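Carboxyvinyl-carboxyphosphonate phosphorylmutase (PDB 4IQD) is an enzyme of the phosphoenolpyruvate phosphomutase family with a TIM-barrel fold, and binds pyruvic acid at several sites. Local coordinates at residues I30-G35 against T48-L53; A52-G57 against I241-S246; T109-V114 against K154-S159; L160-R165 against A187-I192. All coordinates share one frame; numbering follows the deposited sequence.

Contact 1 of 4, residues I30-G35 against T48-L53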
loop_
_atom_site.group_PDB
_atom_site.type_symbol
_atom_site.label_atom_id
_atom_site.label_comp_id
_atom_site.label_asym_id
_atom_site.label_seq_id
_atom_site.Cartn_x
_atom_site.Cartn_y
_atom_site.Cartn_z
ATOM N N ILE A 30 28.981 -3.999 1.835
ATOM C CA ILE A 30 27.878 -3.469 2.625
ATOM C C ILE A 30 26.523 -3.882 2.049
ATOM O O ILE A 30 26.347 -3.954 0.834
ATOM C CB ILE A 30 27.981 -1.932 2.768
ATOM C CG1 ILE A 30 26.889 -1.395 3.697
ATOM C CG2 ILE A 30 27.942 -1.263 1.404
ATOM C CD1 ILE A 30 27.391 -0.414 4.733
ATOM N N LEU A 31 25.581 -4.188 2.933
ATOM C CA LEU A 31 24.250 -4.605 2.519
ATOM C C LEU A 31 23.295 -3.421 2.501
ATOM O O LEU A 31 23.076 -2.777 3.523
ATOM C CB LEU A 31 23.717 -5.681 3.463
ATOM C CG LEU A 31 22.276 -6.127 3.213
ATOM C CD1 LEU A 31 22.158 -6.856 1.882
ATOM C CD2 LEU A 31 21.777 -6.996 4.355
ATOM N N GLN A 32 22.734 -3.127 1.335
ATOM C CA GLN A 32 21.718 -2.092 1.245
ATOM C C GLN A 32 20.341 -2.712 1.450
ATOM O O GLN A 32 19.978 -3.681 0.786
ATOM C CB GLN A 32 21.785 -1.370 -0.098
ATOM C CG GLN A 32 23.051 -0.564 -0.318
ATOM C CD GLN A 32 23.014 0.220 -1.615
ATOM O OE1 GLN A 32 22.995 -0.357 -2.701
ATOM N NE2 GLN A 32 22.994 1.543 -1.508
ATOM N N ILE A 33 19.584 -2.152 2.386
ATOM C CA ILE A 33 18.273 -2.681 2.733
ATOM C C ILE A 33 17.200 -1.613 2.562
ATOM O O ILE A 33 17.010 -0.767 3.432
ATOM C CB ILE A 33 18.242 -3.186 4.185
ATOM C CG1 ILE A 33 19.389 -4.163 4.441
ATOM C CG2 ILE A 33 16.910 -3.843 4.487
ATOM C CD1 ILE A 33 19.368 -4.755 5.825
ATOM N N PRO A 34 16.493 -1.647 1.428
ATOM C CA PRO A 34 15.451 -0.670 1.116
ATOM C C PRO A 34 14.183 -0.907 1.912
ATOM O O PRO A 34 13.804 -2.051 2.141
ATOM C CB PRO A 34 15.154 -0.930 -0.364
ATOM C CG PRO A 34 16.216 -1.834 -0.846
ATOM C CD PRO A 34 16.703 -2.595 0.325
ATOM N N GLY A 35 13.529 0.172 2.321
ATOM C CA GLY A 35 12.210 0.065 2.902
ATOM C C GLY A 35 11.178 -0.220 1.825
ATOM O O GLY A 35 11.183 0.405 0.767
ATOM N N THR A 48 15.175 -4.557 -8.825
ATOM C CA THR A 48 16.249 -3.571 -8.902
ATOM C C THR A 48 17.558 -4.167 -8.363
ATOM O O THR A 48 18.643 -3.624 -8.572
ATOM C CB THR A 48 15.858 -2.261 -8.187
ATOM O OG1 THR A 48 14.703 -1.708 -8.825
ATOM C CG2 THR A 48 16.959 -1.236 -8.271
ATOM N N GLY A 49 17.456 -5.306 -7.687
ATOM C CA GLY A 49 18.642 -6.058 -7.314
ATOM C C GLY A 49 19.030 -6.009 -5.851
ATOM O O GLY A 49 20.160 -6.334 -5.490
ATOM N N PHE A 50 18.096 -5.607 -5.001
ATOM C CA PHE A 50 18.355 -5.584 -3.572
ATOM C C PHE A 50 18.063 -6.950 -2.964
ATOM O O PHE A 50 17.167 -7.655 -3.418
ATOM C CB PHE A 50 17.551 -4.476 -2.903
ATOM C CG PHE A 50 17.909 -3.103 -3.395
ATOM C CD1 PHE A 50 19.030 -2.449 -2.911
ATOM C CD2 PHE A 50 17.129 -2.466 -4.343
ATOM C CE1 PHE A 50 19.362 -1.185 -3.364
ATOM C CE2 PHE A 50 17.457 -1.205 -4.796
ATOM C CZ PHE A 50 18.572 -0.566 -4.307
ATOM N N LEU A 51 18.831 -7.315 -1.943
ATOM C CA LEU A 51 18.838 -8.684 -1.432
ATOM C C LEU A 51 18.195 -8.820 -0.059
ATOM O O LEU A 51 18.189 -9.897 0.538
ATOM C CB LEU A 51 20.273 -9.201 -1.372
ATOM C CG LEU A 51 21.059 -9.096 -2.679
ATOM C CD1 LEU A 51 22.468 -9.627 -2.489
ATOM C CD2 LEU A 51 20.342 -9.832 -3.802
ATOM N N ALA A 52 17.664 -7.715 0.441
ATOM C CA ALA A 52 16.993 -7.698 1.725
ATOM C C ALA A 52 16.066 -6.502 1.719
ATOM O O ALA A 52 16.288 -5.552 0.977
ATOM C CB ALA A 52 18.006 -7.596 2.854
ATOM N N LEU A 53 15.015 -6.556 2.527
ATOM C CA LEU A 53 14.021 -5.491 2.538
ATOM C C LEU A 53 13.754 -5.030 3.952
ATOM O O LEU A 53 14.013 -5.756 4.905
ATOM C CB LEU A 53 12.715 -5.966 1.903
ATOM C CG LEU A 53 12.741 -6.306 0.418
ATOM C CD1 LEU A 53 11.374 -6.791 -0.005
ATOM C CD2 LEU A 53 13.163 -5.105 -0.404
HETATM O O HOH W 1 20.768 -5.472 -1.165
#
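The F50 ring carries P34 on one face, and the carboxamide oxygen of Q32 lies at its edge, near the ring plane. F50 holds CG beside its own N (chi1 -62°), which turns the ring to P34. P34 CG stands 3.6 Å from the ring centroid, 24° off the normal, and is displaced toward the CG side of the ring: a CH-pi contact made by the puckered corner of a proline. Q32 OE1 comes only to 3.8 Å from F50 CE1; its amide NE2 is turned to the hydroxyl of Y242. K262 of the second subunit adds a cation-pi contact to F50. Strand 31-34, helix 39-48 and strand 53-55 form a beta-alpha-beta unit of the TIM barrel, and 48-53 is its return loop, opened by a Schellman motif at G49. No direct hydrogen bond joins strand and loop. One water donates to Q32 O and accepts from L51 N, each at 2.8 Å. A52 O faces P34 CD at 3.1 Å; P34 has no N-H to offer, and this buried carbonyl finds no hydrogen-bond partner. A52 CB touches both L31 CD2 (4.1 Å) and I33 CG1 (4.0 Å), which approach it from one side.

Contact 2 of 4, residues A52-G57 against I241-S246. With PYR (pyruvic acid), chain C.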
loop_
_atom_site.group_PDB
_atom_site.type_symbol
_atom_site.label_atom_id
_atom_site.label_comp_id
_atom_site.label_asym_id
_atom_site.label_seq_id
_atom_site.Cartn_x
_atom_site.Cartn_y
_atom_site.Cartn_z
ATOM N N ALA A 52 17.664 -7.715 0.441
ATOM C CA ALA A 52 16.993 -7.698 1.725
ATOM C C ALA A 52 16.066 -6.502 1.719
ATOM O O ALA A 52 16.288 -5.552 0.977
ATOM C CB ALA A 52 18.006 -7.596 2.854
ATOM N N LEU A 53 15.015 -6.556 2.527
ATOM C CA LEU A 53 14.021 -5.491 2.538
ATOM C C LEU A 53 13.754 -5.030 3.952
ATOM O O LEU A 53 14.013 -5.756 4.905
ATOM C CB LEU A 53 12.715 -5.966 1.903
ATOM C CG LEU A 53 12.741 -6.306 0.418
ATOM C CD1 LEU A 53 11.374 -6.791 -0.005
ATOM C CD2 LEU A 53 13.163 -5.105 -0.404
ATOM N N TYR A 54 13.229 -3.818 4.080
ATOM C CA TYR A 54 12.959 -3.236 5.383
ATOM C C TYR A 54 11.508 -2.797 5.487
ATOM O O TYR A 54 10.973 -2.166 4.581
ATOM C CB TYR A 54 13.885 -2.041 5.616
ATOM C CG TYR A 54 13.809 -1.429 6.997
ATOM C CD1 TYR A 54 14.311 -2.099 8.106
ATOM C CD2 TYR A 54 13.264 -0.167 7.190
ATOM C CE1 TYR A 54 14.257 -1.536 9.370
ATOM C CE2 TYR A 54 13.210 0.404 8.450
ATOM C CZ TYR A 54 13.703 -0.285 9.537
ATOM O OH TYR A 54 13.648 0.281 10.794
ATOM N N LEU A 55 10.870 -3.147 6.594
ATOM C CA LEU A 55 9.539 -2.645 6.878
ATOM C C LEU A 55 9.605 -1.675 8.048
ATOM O O LEU A 55 9.795 -2.084 9.191
ATOM C CB LEU A 55 8.585 -3.790 7.193
ATOM C CG LEU A 55 7.128 -3.379 7.389
ATOM C CD1 LEU A 55 6.586 -2.720 6.130
ATOM C CD2 LEU A 55 6.282 -4.577 7.782
ATOM N N SER A 56 9.466 -0.387 7.755
ATOM C CA SER A 56 9.549 0.644 8.784
ATOM C C SER A 56 8.170 1.006 9.310
ATOM O O SER A 56 7.208 1.076 8.548
ATOM C CB SER A 56 10.229 1.894 8.234
ATOM O OG SER A 56 9.322 2.978 8.157
ATOM N N GLY A 57 8.080 1.243 10.613
ATOM C CA GLY A 57 6.823 1.636 11.221
ATOM C C GLY A 57 6.338 2.933 10.614
ATOM O O GLY A 57 5.144 3.122 10.380
ATOM N N ILE A 241 19.970 1.055 5.821
ATOM C CA ILE A 241 18.560 1.074 5.466
ATOM C C ILE A 241 18.127 2.395 4.831
ATOM O O ILE A 241 18.648 3.462 5.156
ATOM C CB ILE A 241 17.668 0.788 6.688
ATOM C CG1 ILE A 241 17.909 1.830 7.775
ATOM C CG2 ILE A 241 17.935 -0.609 7.229
ATOM C CD1 ILE A 241 17.032 1.651 8.986
ATOM N N TYR A 242 17.169 2.295 3.916
ATOM C CA TYR A 242 16.534 3.451 3.298
ATOM C C TYR A 242 15.037 3.289 3.548
ATOM O O TYR A 242 14.288 2.900 2.655
ATOM C CB TYR A 242 16.854 3.496 1.799
ATOM C CG TYR A 242 18.338 3.410 1.493
ATOM C CD1 TYR A 242 19.097 4.557 1.301
ATOM C CD2 TYR A 242 18.981 2.181 1.406
ATOM C CE1 TYR A 242 20.453 4.485 1.030
ATOM C CE2 TYR A 242 20.337 2.099 1.137
ATOM C CZ TYR A 242 21.065 3.253 0.949
ATOM O OH TYR A 242 22.411 3.174 0.680
ATOM N N PRO A 243 14.607 3.587 4.785
ATOM C CA PRO A 243 13.345 3.132 5.381
ATOM C C PRO A 243 12.072 3.676 4.752
ATOM O O PRO A 243 11.116 2.922 4.574
ATOM C CB PRO A 243 13.438 3.641 6.828
ATOM C CG PRO A 243 14.865 3.972 7.044
ATOM C CD PRO A 243 15.374 4.419 5.723
ATOM N N VAL A 244 12.045 4.965 4.444
ATOM C CA VAL A 244 10.785 5.619 4.117
ATOM C C VAL A 244 10.755 6.131 2.678
ATOM O O VAL A 244 9.742 6.646 2.203
ATOM C CB VAL A 244 10.524 6.774 5.099
ATOM C CG1 VAL A 244 9.073 7.213 5.053
ATOM C CG2 VAL A 244 10.880 6.339 6.507
ATOM N N THR A 245 11.874 5.959 1.987
ATOM C CA THR A 245 12.053 6.482 0.643
ATOM C C THR A 245 10.933 6.068 -0.308
ATOM O O THR A 245 10.437 6.886 -1.076
ATOM C CB THR A 245 13.391 6.012 0.056
ATOM O OG1 THR A 245 14.409 6.089 1.060
ATOM C CG2 THR A 245 13.780 6.869 -1.126
ATOM N N SER A 246 10.531 4.803 -0.237
ATOM C CA SER A 246 9.503 4.273 -1.131
ATOM C C SER A 246 8.194 5.051 -1.031
ATOM O O SER A 246 7.545 5.313 -2.039
ATOM C CB SER A 246 9.252 2.789 -0.848
ATOM O OG SER A 246 8.667 2.604 0.428
HETATM C C PYR C . 12.057 4.541 10.622
HETATM O O PYR C . 11.407 4.516 9.487
HETATM O OXT PYR C . 12.138 3.445 11.339
HETATM C CA PYR C . 12.641 5.733 11.054
HETATM O O3 PYR C . 13.212 5.811 12.230
HETATM C CB PYR C . 12.627 6.940 10.161
#
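Y54 and I241 meet with the methyl end of the isoleucine laid over one face of the tyrosine ring. I241 CD1 lies 4.2 Å from the ring centroid and 22° off the normal, shifted toward the phenol end, so that its nearest ring atom is Y54 CZ at 3.9 Å. Two torsions bring this about: Y54 swings its ring away from its own backbone N (chi1 -174°), while I241 holds CG1 between its N and carbonyl carbon (chi1 59°) and extends CD1 from there. P243 approaches the same ring at a slant, CB being 3.6 Å from Y54 CE2. The phenol oxygen is hydrogen-bonded to Q122, and a carboxylate oxygen of pyruvic acid, OXT, sits near the ring plane at the hydroxyl end without a hydrogen bond to Y54.

S56 faces P243, their CB atoms 3.9 Å apart, and beyond them S56 OG donates to pyruvic acid O at 2.9 Å. That hydroxyl also receives the backbone N-H of A59, because S56 is the N-cap of helix 57-63; the cap probably helps to fix the rotation of the group meeting the ligand. V244 CG2 and P243 CB complete an apolar wall, each 3.5 Å from pyruvic acid O. A ligand pocket at the carboxyl ends of the strands, where 53-55 and 239-242 give way to loops and helix starts, is the classic site of a TIM barrel.

Contact 3 of 4, residues T109-V114 against K154-S159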
loop_
_atom_site.group_PDB
_atom_site.type_symbol
_atom_site.label_atom_id
_atom_site.label_comp_id
_atom_site.label_asym_id
_atom_site.label_seq_id
_atom_site.Cartn_x
_atom_site.Cartn_y
_atom_site.Cartn_z
ATOM N N THR A 109 4.919 -11.152 19.634
ATOM C CA THR A 109 5.366 -10.453 18.441
ATOM C C THR A 109 6.421 -11.285 17.720
ATOM O O THR A 109 6.394 -11.413 16.498
ATOM C CB THR A 109 5.933 -9.066 18.792
ATOM O OG1 THR A 109 4.879 -8.241 19.299
ATOM C CG2 THR A 109 6.535 -8.403 17.565
ATOM N N ALA A 110 7.328 -11.873 18.495
ATOM C CA ALA A 110 8.393 -12.707 17.951
ATOM C C ALA A 110 7.846 -13.923 17.217
ATOM O O ALA A 110 8.346 -14.290 16.157
ATOM C CB ALA A 110 9.350 -13.139 19.053
ATOM N N VAL A 111 6.820 -14.551 17.780
ATOM C CA VAL A 111 6.224 -15.724 17.152
ATOM C C VAL A 111 5.536 -15.343 15.854
ATOM O O VAL A 111 5.682 -16.024 14.842
ATOM C CB VAL A 111 5.188 -16.392 18.064
ATOM C CG1 VAL A 111 4.649 -17.651 17.409
ATOM C CG2 VAL A 111 5.798 -16.716 19.407
ATOM N N GLU A 112 4.783 -14.249 15.894
ATOM C CA GLU A 112 4.043 -13.780 14.729
ATOM C C GLU A 112 4.970 -13.450 13.569
ATOM O O GLU A 112 4.628 -13.673 12.411
ATOM C CB GLU A 112 3.204 -12.554 15.081
ATOM C CG GLU A 112 2.047 -12.833 16.021
ATOM C CD GLU A 112 1.304 -11.570 16.404
ATOM O OE1 GLU A 112 1.943 -10.498 16.441
ATOM O OE2 GLU A 112 0.084 -11.647 16.659
HETATM N N MSE A 113 6.146 -12.916 13.881
HETATM C CA MSE A 113 7.115 -12.580 12.845
HETATM C C MSE A 113 7.750 -13.837 12.247
HETATM O O MSE A 113 8.002 -13.903 11.048
HETATM C CB MSE A 113 8.187 -11.634 13.391
HETATM C CG MSE A 113 7.636 -10.293 13.874
HETATM SE SE MSE A 113 6.691 -9.271 12.498
HETATM C CE MSE A 113 5.681 -8.069 13.648
ATOM N N VAL A 114 8.001 -14.836 13.086
ATOM C CA VAL A 114 8.538 -16.103 12.609
ATOM C C VAL A 114 7.503 -16.787 11.732
ATOM O O VAL A 114 7.831 -17.368 10.696
ATOM C CB VAL A 114 8.937 -17.024 13.777
ATOM C CG1 VAL A 114 9.155 -18.448 13.294
ATOM C CG2 VAL A 114 10.186 -16.492 14.468
ATOM N N LYS A 154 15.154 -14.233 22.184
ATOM C CA LYS A 154 16.085 -15.356 22.073
ATOM C C LYS A 154 15.482 -16.640 22.618
ATOM O O LYS A 154 15.797 -17.734 22.157
ATOM C CB LYS A 154 17.388 -15.075 22.829
ATOM C CG LYS A 154 18.273 -13.995 22.230
ATOM C CD LYS A 154 18.551 -14.235 20.754
ATOM C CE LYS A 154 19.259 -15.554 20.491
ATOM N NZ LYS A 154 19.339 -15.827 19.024
ATOM N N GLU A 155 14.616 -16.496 23.612
ATOM C CA GLU A 155 13.981 -17.643 24.236
ATOM C C GLU A 155 12.921 -18.279 23.342
ATOM O O GLU A 155 12.943 -19.484 23.100
ATOM C CB GLU A 155 13.356 -17.243 25.569
ATOM C CG GLU A 155 12.648 -18.389 26.255
ATOM C CD GLU A 155 13.532 -19.611 26.386
ATOM O OE1 GLU A 155 14.703 -19.453 26.788
ATOM O OE2 GLU A 155 13.057 -20.727 26.081
ATOM N N VAL A 156 11.995 -17.463 22.853
ATOM C CA VAL A 156 10.850 -17.979 22.114
ATOM C C VAL A 156 11.162 -18.174 20.632
ATOM O O VAL A 156 10.628 -19.079 19.993
ATOM C CB VAL A 156 9.617 -17.065 22.276
ATOM C CG1 VAL A 156 8.414 -17.667 21.586
ATOM C CG2 VAL A 156 9.313 -16.856 23.745
ATOM N N ALA A 157 12.040 -17.336 20.094
ATOM C CA ALA A 157 12.342 -17.363 18.667
ATOM C C ALA A 157 13.838 -17.295 18.384
ATOM O O ALA A 157 14.339 -16.256 17.954
ATOM C CB ALA A 157 11.626 -16.220 17.968
ATOM N N PRO A 158 14.557 -18.404 18.607
ATOM C CA PRO A 158 16.014 -18.404 18.430
ATOM C C PRO A 158 16.418 -18.310 16.964
ATOM O O PRO A 158 17.588 -18.084 16.666
ATOM C CB PRO A 158 16.441 -19.762 19.003
ATOM C CG PRO A 158 15.262 -20.250 19.796
ATOM C CD PRO A 158 14.067 -19.704 19.089
ATOM N N SER A 159 15.457 -18.479 16.061
ATOM C CA SER A 159 15.733 -18.437 14.631
ATOM C C SER A 159 15.615 -17.019 14.088
ATOM O O SER A 159 15.729 -16.792 12.889
ATOM C CB SER A 159 14.777 -19.366 13.881
ATOM O OG SER A 159 13.430 -19.099 14.232
#
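A110 and V114, one turn apart on helix 103-115, face A157 just beyond the end of helix 143-156, and V111 faces V156. The two helices are consecutive members of the outer layer of the TIM barrel, following strands 92-95 and 120-124, and they meet here through the last turn of the second and the start of its link to strand 161-166.

Apolar contacts do the joining, and no hydrogen bond crosses the interface. The small side chain of A157 serves two partners: its CB lies 4.0 Å from A110 CB and 3.8 Å from V114 CG2. With alanine on each side the backbones come close, A110 CA and A157 CA being 6.1 Å apart. Nearer the surface the two valines cross aslant, V111 CG2 approaching V156 CG1 at 3.5 Å. The methyl V156 uses is the one placed opposite its own backbone N (chi1 -176°), whereas V111 reaches over with the branch lying beside its N. V156 is exposed, so this pair forms the solvent-facing margin, while the two alanines are buried.

Polar groups stay with partners of their own. The helix supplies its internal bond from V114 N to A110 O, 3.1 Å long, linking the two residues that meet A157. S159 directs its hydroxyl to Q14 of helix 14-26, although S159 OG also lies 4.2 Å from V114 CG2.

Contact 4 of 4, residues L160-R165 against A187-I192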
loop_
_atom_site.group_PDB
_atom_site.type_symbol
_atom_site.label_atom_id
_atom_site.label_comp_id
_atom_site.label_asym_id
_atom_site.label_seq_id
_atom_site.Cartn_x
_atom_site.Cartn_y
_atom_site.Cartn_z
ATOM N N LEU A 160 15.394 -16.068 14.987
ATOM C CA LEU A 160 15.169 -14.681 14.602
ATOM C C LEU A 160 16.409 -13.821 14.830
ATOM O O LEU A 160 16.902 -13.711 15.951
ATOM C CB LEU A 160 13.989 -14.112 15.390
ATOM C CG LEU A 160 13.035 -13.174 14.655
ATOM C CD1 LEU A 160 12.518 -13.818 13.374
ATOM C CD2 LEU A 160 11.880 -12.807 15.566
ATOM N N TYR A 161 16.905 -13.216 13.757
ATOM C CA TYR A 161 18.049 -12.318 13.832
ATOM C C TYR A 161 17.589 -11.031 14.495
ATOM O O TYR A 161 16.554 -10.479 14.132
ATOM C CB TYR A 161 18.567 -12.039 12.423
ATOM C CG TYR A 161 19.929 -11.388 12.341
ATOM C CD1 TYR A 161 21.087 -12.157 12.278
ATOM C CD2 TYR A 161 20.056 -10.008 12.286
ATOM C CE1 TYR A 161 22.333 -11.568 12.185
ATOM C CE2 TYR A 161 21.297 -9.409 12.191
ATOM C CZ TYR A 161 22.432 -10.193 12.142
ATOM O OH TYR A 161 23.667 -9.597 12.046
ATOM N N ILE A 162 18.339 -10.559 15.483
ATOM C CA ILE A 162 17.904 -9.392 16.231
ATOM C C ILE A 162 18.789 -8.183 16.017
ATOM O O ILE A 162 19.992 -8.228 16.270
ATOM C CB ILE A 162 17.879 -9.654 17.734
ATOM C CG1 ILE A 162 17.026 -10.877 18.055
ATOM C CG2 ILE A 162 17.350 -8.431 18.455
ATOM C CD1 ILE A 162 17.019 -11.225 19.520
ATOM N N VAL A 163 18.179 -7.097 15.561
ATOM C CA VAL A 163 18.853 -5.812 15.517
ATOM C C VAL A 163 18.305 -4.940 16.640
ATOM O O VAL A 163 17.095 -4.775 16.767
ATOM C CB VAL A 163 18.646 -5.111 14.162
ATOM C CG1 VAL A 163 19.218 -3.704 14.197
ATOM C CG2 VAL A 163 19.278 -5.925 13.042
ATOM N N ALA A 164 19.196 -4.399 17.467
ATOM C CA ALA A 164 18.777 -3.560 18.584
ATOM C C ALA A 164 19.068 -2.084 18.330
ATOM O O ALA A 164 20.205 -1.702 18.053
ATOM C CB ALA A 164 19.440 -4.021 19.874
ATOM N N ARG A 165 18.035 -1.256 18.426
ATOM C CA ARG A 165 18.190 0.177 18.228
ATOM C C ARG A 165 18.315 0.900 19.557
ATOM O O ARG A 165 17.592 0.603 20.505
ATOM C CB ARG A 165 17.003 0.747 17.457
ATOM C CG ARG A 165 17.098 2.245 17.238
ATOM C CD ARG A 165 15.749 2.847 16.918
ATOM N NE ARG A 165 15.845 4.277 16.655
ATOM C CZ ARG A 165 15.384 4.862 15.556
ATOM N NH1 ARG A 165 14.785 4.140 14.621
ATOM N NH2 ARG A 165 15.514 6.171 15.397
ATOM N N ALA A 187 23.044 -9.797 25.548
ATOM C CA ALA A 187 21.703 -10.272 25.851
ATOM C C ALA A 187 21.168 -11.124 24.707
ATOM O O ALA A 187 20.268 -11.940 24.897
ATOM C CB ALA A 187 20.774 -9.099 26.130
ATOM N N GLY A 188 21.725 -10.934 23.516
ATOM C CA GLY A 188 21.367 -11.772 22.389
ATOM C C GLY A 188 21.255 -11.055 21.061
ATOM O O GLY A 188 21.097 -11.699 20.027
ATOM N N ALA A 189 21.326 -9.730 21.078
ATOM C CA ALA A 189 21.234 -8.966 19.838
ATOM C C ALA A 189 22.408 -9.295 18.923
ATOM O O ALA A 189 23.533 -9.473 19.387
ATOM C CB ALA A 189 21.173 -7.474 20.125
ATOM N N ASP A 190 22.137 -9.391 17.626
ATOM C CA ASP A 190 23.148 -9.789 16.653
ATOM C C ASP A 190 23.749 -8.582 15.941
ATOM O O ASP A 190 24.772 -8.694 15.266
ATOM C CB ASP A 190 22.543 -10.746 15.628
ATOM C CG ASP A 190 21.738 -11.856 16.273
ATOM O OD1 ASP A 190 22.343 -12.726 16.932
ATOM O OD2 ASP A 190 20.499 -11.864 16.117
ATOM N N ALA A 191 23.106 -7.429 16.099
ATOM C CA ALA A 191 23.518 -6.212 15.408
ATOM C C ALA A 191 23.000 -4.974 16.130
ATOM O O ALA A 191 22.008 -5.045 16.854
ATOM C CB ALA A 191 23.019 -6.233 13.967
ATOM N N ILE A 192 23.666 -3.841 15.923
ATOM C CA ILE A 192 23.263 -2.596 16.576
ATOM C C ILE A 192 22.928 -1.463 15.597
ATOM O O ILE A 192 23.638 -1.231 14.621
ATOM C CB ILE A 192 24.324 -2.110 17.587
ATOM C CG1 ILE A 192 24.542 -3.158 18.677
ATOM C CG2 ILE A 192 23.896 -0.809 18.230
ATOM C CD1 ILE A 192 23.321 -3.406 19.539
HETATM O O HOH W 2 19.393 -14.592 16.828
#
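D190 grips I162 at both ends of its polar backbone, just before the parallel strands 161-166 and 191-194 pair in a beta-alpha-beta unit of the TIM barrel. The carboxylate oxygen OD2 takes the I162 N-H on its anti lone pair in a short, nearly straight bond (2.6 Å, 174°), and D190 N donates back to I162 O at 2.8 Å. The side chain thus stands in for a strand carbonyl, and I162 O receives a second, weak bond from A191 N. Regular pairing follows, with A164 N bonded to A191 O at 2.9 Å.

Next to this grip the Y161 ring receives D190 CB over one face, 3.6 Å from its centroid and 18° off the normal. The backbone places CB over the ring, and with CG beside the aspartate's own N (chi1 -48°) the carboxylate turns to I162 N. F21 of helix 14-26 meets the ring edge-to-face.

Side chains sort to two sides. V163 CG2 packs on A191 CB at 3.9 Å; on the opposite side, A164 CB touches both A189 CB and I192 CD1, each also at 3.9 Å. I162 turns to helix 143-156. G188, in a Schellman motif ending helix 174-187, leads the chain into A189. Farther along, R165 is braced by salt bridges to D167 and E195, and its NH1 makes a weak hydrogen bond to pyruvic acid O3.

The four contacts trace one barrel from ligand pocket to outer rim. Contacts 1 and 2 share A52 and L53, have centres 9 Å apart and are joined by backbone and side-chain hydrogen bonds, Y54 N to P34 O (2.7 Å) and Q32 NE2 to Y242 OH (2.8 Å); both also touch the second subunit. Contacts 3 and 4, with centres 12 Å apart, follow one another through helix 143-156 and strand 161-166, and L160 CD1 packs on V114 CG2 at 3.7 Å. Contact 2 encloses both along the chain. Contacts 2 and 4, centres about 17 Å apart, nevertheless converge on one pyruvic acid, to which Y54, S56, P243, V244 and R165 all contribute.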